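Protein-arginine-phosphatase (PDB 4PIC) removes phosphate from phosphoarginine residues in proteins by hydrolysis, and probably counteracts the protein arginine kinase McsB in the cell. Local coordinates at residues D138-A141 and E142-T146; M52-E56 and K57-A61. All blocks are in the same frame, centred on the assembly; numbering follows the deposited sequence.

Interaction 1: residues D138-A141 and E142-T146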
loop_
_atom_site.group_PDB
_atom_site.type_symbol
_atom_site.label_atom_id
_atom_site.label_comp_id
_atom_site.label_asym_id
_atom_site.label_seq_id
_atom_site.Cartn_x
_atom_site.Cartn_y
_atom_site.Cartn_z
ATOM N N ASP A 138 22.974 -0.843 13.977
ATOM C CA ASP A 138 24.377 -0.895 14.369
ATOM C C ASP A 138 25.180 -1.578 13.262
ATOM O O ASP A 138 26.251 -1.099 12.875
ATOM C CB ASP A 138 24.559 -1.636 15.700
ATOM C CG ASP A 138 24.122 -0.815 16.897
ATOM O OD1 ASP A 138 23.901 0.405 16.750
ATOM O OD2 ASP A 138 24.016 -1.392 18.002
ATOM N N ARG A 139 24.664 -2.689 12.736
ATOM C CA ARG A 139 25.367 -3.391 11.661
ATOM C C ARG A 139 25.394 -2.551 10.396
ATOM O O ARG A 139 26.383 -2.548 9.665
ATOM C CB ARG A 139 24.720 -4.741 11.342
ATOM C CG ARG A 139 24.373 -5.592 12.545
ATOM C CD ARG A 139 25.399 -6.645 12.892
ATOM N NE ARG A 139 24.871 -7.514 13.945
ATOM C CZ ARG A 139 25.601 -8.060 14.911
ATOM N NH1 ARG A 139 26.906 -7.837 14.966
ATOM N NH2 ARG A 139 25.023 -8.833 15.823
ATOM N N LEU A 140 24.305 -1.841 10.129
ATOM C CA LEU A 140 24.257 -0.939 8.987
ATOM C C LEU A 140 25.321 0.147 9.092
ATOM O O LEU A 140 26.039 0.416 8.118
ATOM C CB LEU A 140 22.874 -0.300 8.896
ATOM C CG LEU A 140 22.703 0.743 7.797
ATOM C CD1 LEU A 140 22.848 0.063 6.462
ATOM C CD2 LEU A 140 21.328 1.375 7.909
ATOM N N ALA A 141 25.434 0.756 10.271
ATOM C CA ALA A 141 26.446 1.786 10.499
ATOM C C ALA A 141 27.842 1.246 10.218
ATOM O O ALA A 141 28.645 1.879 9.525
ATOM C CB ALA A 141 26.360 2.314 11.916
ATOM N N GLU A 142 28.122 0.066 10.755
ATOM C CA GLU A 142 29.421 -0.562 10.550
ATOM C C GLU A 142 29.688 -0.844 9.080
ATOM O O GLU A 142 30.800 -0.629 8.589
ATOM C CB GLU A 142 29.526 -1.852 11.360
ATOM C CG GLU A 142 29.497 -1.635 12.859
ATOM C CD GLU A 142 29.624 -2.930 13.634
ATOM O OE1 GLU A 142 29.053 -3.951 13.188
ATOM O OE2 GLU A 142 30.295 -2.923 14.689
ATOM N N LYS A 143 28.667 -1.319 8.379
ATOM C CA LYS A 143 28.786 -1.629 6.957
ATOM C C LYS A 143 29.106 -0.375 6.148
ATOM O O LYS A 143 30.033 -0.375 5.335
ATOM C CB LYS A 143 27.506 -2.296 6.449
ATOM C CG LYS A 143 27.540 -2.695 4.976
ATOM C CD LYS A 143 26.194 -3.264 4.535
ATOM C CE LYS A 143 26.146 -3.504 3.033
ATOM N NZ LYS A 143 26.917 -4.702 2.610
ATOM N N LEU A 144 28.371 0.705 6.381
ATOM C CA LEU A 144 28.576 1.931 5.610
ATOM C C LEU A 144 29.937 2.550 5.909
ATOM O O LEU A 144 30.670 2.939 4.996
ATOM C CB LEU A 144 27.481 2.962 5.894
ATOM C CG LEU A 144 26.029 2.546 5.647
ATOM C CD1 LEU A 144 25.088 3.720 5.861
ATOM C CD2 LEU A 144 25.853 1.967 4.264
ATOM N N GLN A 145 30.290 2.627 7.187
ATOM C CA GLN A 145 31.563 3.238 7.567
ATOM C C GLN A 145 32.764 2.415 7.112
ATOM O O GLN A 145 33.816 2.973 6.777
ATOM C CB GLN A 145 31.612 3.490 9.068
ATOM C CG GLN A 145 30.607 4.556 9.511
ATOM C CD GLN A 145 30.895 5.094 10.896
ATOM O OE1 GLN A 145 31.145 4.331 11.826
ATOM N NE2 GLN A 145 30.855 6.415 11.037
ATOM N N THR A 146 32.629 1.094 7.118
ATOM C CA THR A 146 33.689 0.241 6.585
ATOM C C THR A 146 33.926 0.541 5.101
ATOM O O THR A 146 35.078 0.624 4.650
ATOM C CB THR A 146 33.373 -1.254 6.767
ATOM O OG1 THR A 146 33.335 -1.582 8.161
ATOM C CG2 THR A 146 34.416 -2.123 6.059
#
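A continuous piece of the long C-terminal helix 123-150, some two and a half turns, holds D138-A141 and E142-T146, and it illustrates how an amphipathic alpha-helix divides its work between backbone and side chains. Four successive i to i+4 bonds run along it: E142 N to D138 O, K143 N to R139 O, L144 N to L140 O at 2.9 Å, and Q145 N to A141 O at 3.0 Å. The next carbonyl is gripped twice. E142 O receives both T146 N and T146 OG1, the hydroxyl at 2.7 Å, and the two donors arrive from opposite faces of the carbonyl plane.

On the buried side, L140 and L144 sit one turn apart and cross at a slant, with L140 CD1 reaching L144 CG at 4.1 Å and L144 CD2 scarcely farther away. The torsions of the two leucines differ. L140 sends CG opposite its own backbone N (chi1 176°), whereas L144 has CG opposite its carbonyl carbon (chi1 -57°), a setting that brings L144 CG to 3.3 Å from L140 O. With an alanine in place of L144, the methyl L140 CD1 would probably lose its neighbour one turn on, and a gap would open beside Y3.

The outward face is polar. The extended chain of E142 passes D138 O, its CG lying 3.3 Å from that oxygen, while E142 OE1 stays 4.8 Å from R139 NH1, opposite charges that are near but not in contact. D138 turns elsewhere, to a salt bridge with K26, and K143 makes a cation-pi contact with F107. Within the fold, L140 packs on F7 of strand 3-9 and on F107 and V108 of helix 104-109, L144 rests on Y3 of the same strand, and A141 and Q145 meet the loop at L28.

Interaction 2: residues M52-E56 and K57-A61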
loop_
_atom_site.group_PDB
_atom_site.type_symbol
_atom_site.label_atom_id
_atom_site.label_comp_id
_atom_site.label_asym_id
_atom_site.label_seq_id
_atom_site.Cartn_x
_atom_site.Cartn_y
_atom_site.Cartn_z
HETATM N N MSE A 52 7.733 6.518 22.966
HETATM C CA MSE A 52 8.133 6.059 24.286
HETATM C C MSE A 52 9.355 5.161 24.254
HETATM O O MSE A 52 10.292 5.370 25.019
HETATM C CB MSE A 52 6.982 5.336 24.971
HETATM C CG MSE A 52 5.950 6.271 25.565
HETATM SE SE MSE A 52 4.355 5.318 26.125
HETATM C CE MSE A 52 3.410 6.779 26.955
ATOM N N VAL A 53 9.369 4.163 23.381
ATOM C CA VAL A 53 10.521 3.266 23.356
ATOM C C VAL A 53 11.775 3.958 22.814
ATOM O O VAL A 53 12.901 3.639 23.228
ATOM C CB VAL A 53 10.238 1.918 22.653
ATOM C CG1 VAL A 53 9.018 1.245 23.288
ATOM C CG2 VAL A 53 10.004 2.131 21.178
ATOM N N LEU A 54 11.595 4.950 21.942
ATOM C CA LEU A 54 12.740 5.773 21.544
ATOM C C LEU A 54 13.246 6.598 22.725
ATOM O O LEU A 54 14.453 6.713 22.931
ATOM C CB LEU A 54 12.420 6.668 20.344
ATOM C CG LEU A 54 12.250 5.913 19.021
ATOM C CD1 LEU A 54 11.718 6.853 17.957
ATOM C CD2 LEU A 54 13.571 5.270 18.566
ATOM N N LYS A 55 12.331 7.149 23.508
ATOM C CA LYS A 55 12.704 7.934 24.685
ATOM C C LYS A 55 13.544 7.101 25.660
ATOM O O LYS A 55 14.471 7.621 26.295
ATOM C CB LYS A 55 11.446 8.472 25.382
ATOM C CG LYS A 55 11.720 9.500 26.475
ATOM C CD LYS A 55 10.444 9.819 27.249
ATOM C CE LYS A 55 10.594 11.097 28.063
ATOM N NZ LYS A 55 10.532 12.316 27.201
ATOM N N GLU A 56 13.249 5.806 25.759
ATOM C CA GLU A 56 13.987 4.920 26.661
ATOM C C GLU A 56 15.460 4.827 26.279
ATOM O O GLU A 56 16.321 4.526 27.115
ATOM C CB GLU A 56 13.384 3.515 26.659
ATOM C CG GLU A 56 11.966 3.453 27.172
ATOM C CD GLU A 56 11.313 2.098 26.970
ATOM O OE1 GLU A 56 11.986 1.151 26.498
ATOM O OE2 GLU A 56 10.117 1.980 27.302
ATOM N N LYS A 57 15.749 5.051 25.005
ATOM C CA LYS A 57 17.124 5.033 24.520
ATOM C C LYS A 57 17.698 6.433 24.302
ATOM O O LYS A 57 18.724 6.592 23.630
ATOM C CB LYS A 57 17.214 4.198 23.242
ATOM C CG LYS A 57 16.889 2.724 23.466
ATOM C CD LYS A 57 17.666 2.183 24.670
ATOM C CE LYS A 57 17.486 0.682 24.855
ATOM N NZ LYS A 57 18.253 -0.090 23.841
ATOM N N GLY A 58 17.036 7.432 24.876
ATOM C CA GLY A 58 17.502 8.805 24.841
ATOM C C GLY A 58 17.170 9.597 23.595
ATOM O O GLY A 58 17.727 10.672 23.365
ATOM N N ILE A 59 16.262 9.074 22.776
ATOM C CA ILE A 59 15.960 9.700 21.501
ATOM C C ILE A 59 14.604 10.390 21.573
ATOM O O ILE A 59 13.607 9.775 21.951
ATOM C CB ILE A 59 15.990 8.661 20.380
ATOM C CG1 ILE A 59 17.414 8.119 20.221
ATOM C CG2 ILE A 59 15.495 9.267 19.071
ATOM C CD1 ILE A 59 17.506 6.901 19.302
ATOM N N GLU A 60 14.584 11.685 21.264
ATOM C CA GLU A 60 13.353 12.470 21.280
ATOM C C GLU A 60 13.365 13.337 20.041
ATOM O O GLU A 60 13.502 14.560 20.115
ATOM C CB GLU A 60 13.268 13.352 22.531
ATOM C CG GLU A 60 13.249 12.593 23.855
ATOM C CD GLU A 60 13.311 13.518 25.066
ATOM O OE1 GLU A 60 14.404 14.048 25.358
ATOM O OE2 GLU A 60 12.263 13.722 25.720
ATOM N N ALA A 61 13.230 12.691 18.893
ATOM C CA ALA A 61 13.376 13.373 17.622
ATOM C C ALA A 61 12.019 13.797 17.071
ATOM O O ALA A 61 11.001 13.174 17.357
ATOM C CB ALA A 61 14.085 12.479 16.642
#
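K57 is the first residue of K57-A61 to bond back to M52-E56, at a Schellman motif that ends helix 48-56 and shows how a chain can leave a helix without abandoning its last carbonyls. K57 N gives a bent bond to L54 O, and the lysine CB lies 3.7 Å from the same oxygen. Its chain folds at chi2, which brings CD to 3.6 Å from E56 O; the amino group then goes on to a salt bridge with E134 of helix 123-150. On that helix R127 and R130 pair with the carboxylate of E56, and R130 also bonds V53 O.

G58 follows as the C-prime residue. Its phi of 83° is one that glycine adopts readily, and it turns the chain so that G58 N meets K55 O at 2.9 Å, from well above the carbonyl plane.

I59 completes the motif. I59 N reaches L54 O at 3.0 Å, on the face of that carbonyl opposite to K57 N, so two amides share one oxygen. The side chain adds the apolar contact that often accompanies a Schellman ending: I59 CB stands 4.1 Å from L54 CB across the turn. Both side chains pack against helix 15-25, L54 on A21 and I59 on L22 and N25. The I59 carbonyl also turns back, its oxygen taking a CA-H...O contact from K55.

E60 then ties the departing chain to the helix on its exposed side. K55 leaves with CG opposite its backbone N (chi1 -170°), runs extended and bends only at chi4, while the side chain of E60 crosses it at a slant. The salt bridge joins K55 NZ to E60 OE2 at 2.7 Å, the ammonium nitrogen standing 36° out of the carboxylate plane.

Overall arrangement
Interactions 1 and 2 show the middle and the end of a helix treated differently: the carbonyls of D138 to E142 are answered four residues on, whereas those closing helix 48-56 are met by amides from the turn. Their centres are 21 Å apart and their nearest atoms about 8 Å, so the two do not touch. Helix 123-150 links them, carrying interaction 1 in its later part and, earlier, R127 and R130, which pair with E56, and E134, which pairs with K57 just past the helix. Interaction 1 lies away from the catalytic site. In interaction 2 the V53 side chain is about 9 Å from that of C14, a probable substrate-binding residue, and about 10 Å from that of R15, probably an active-site residue.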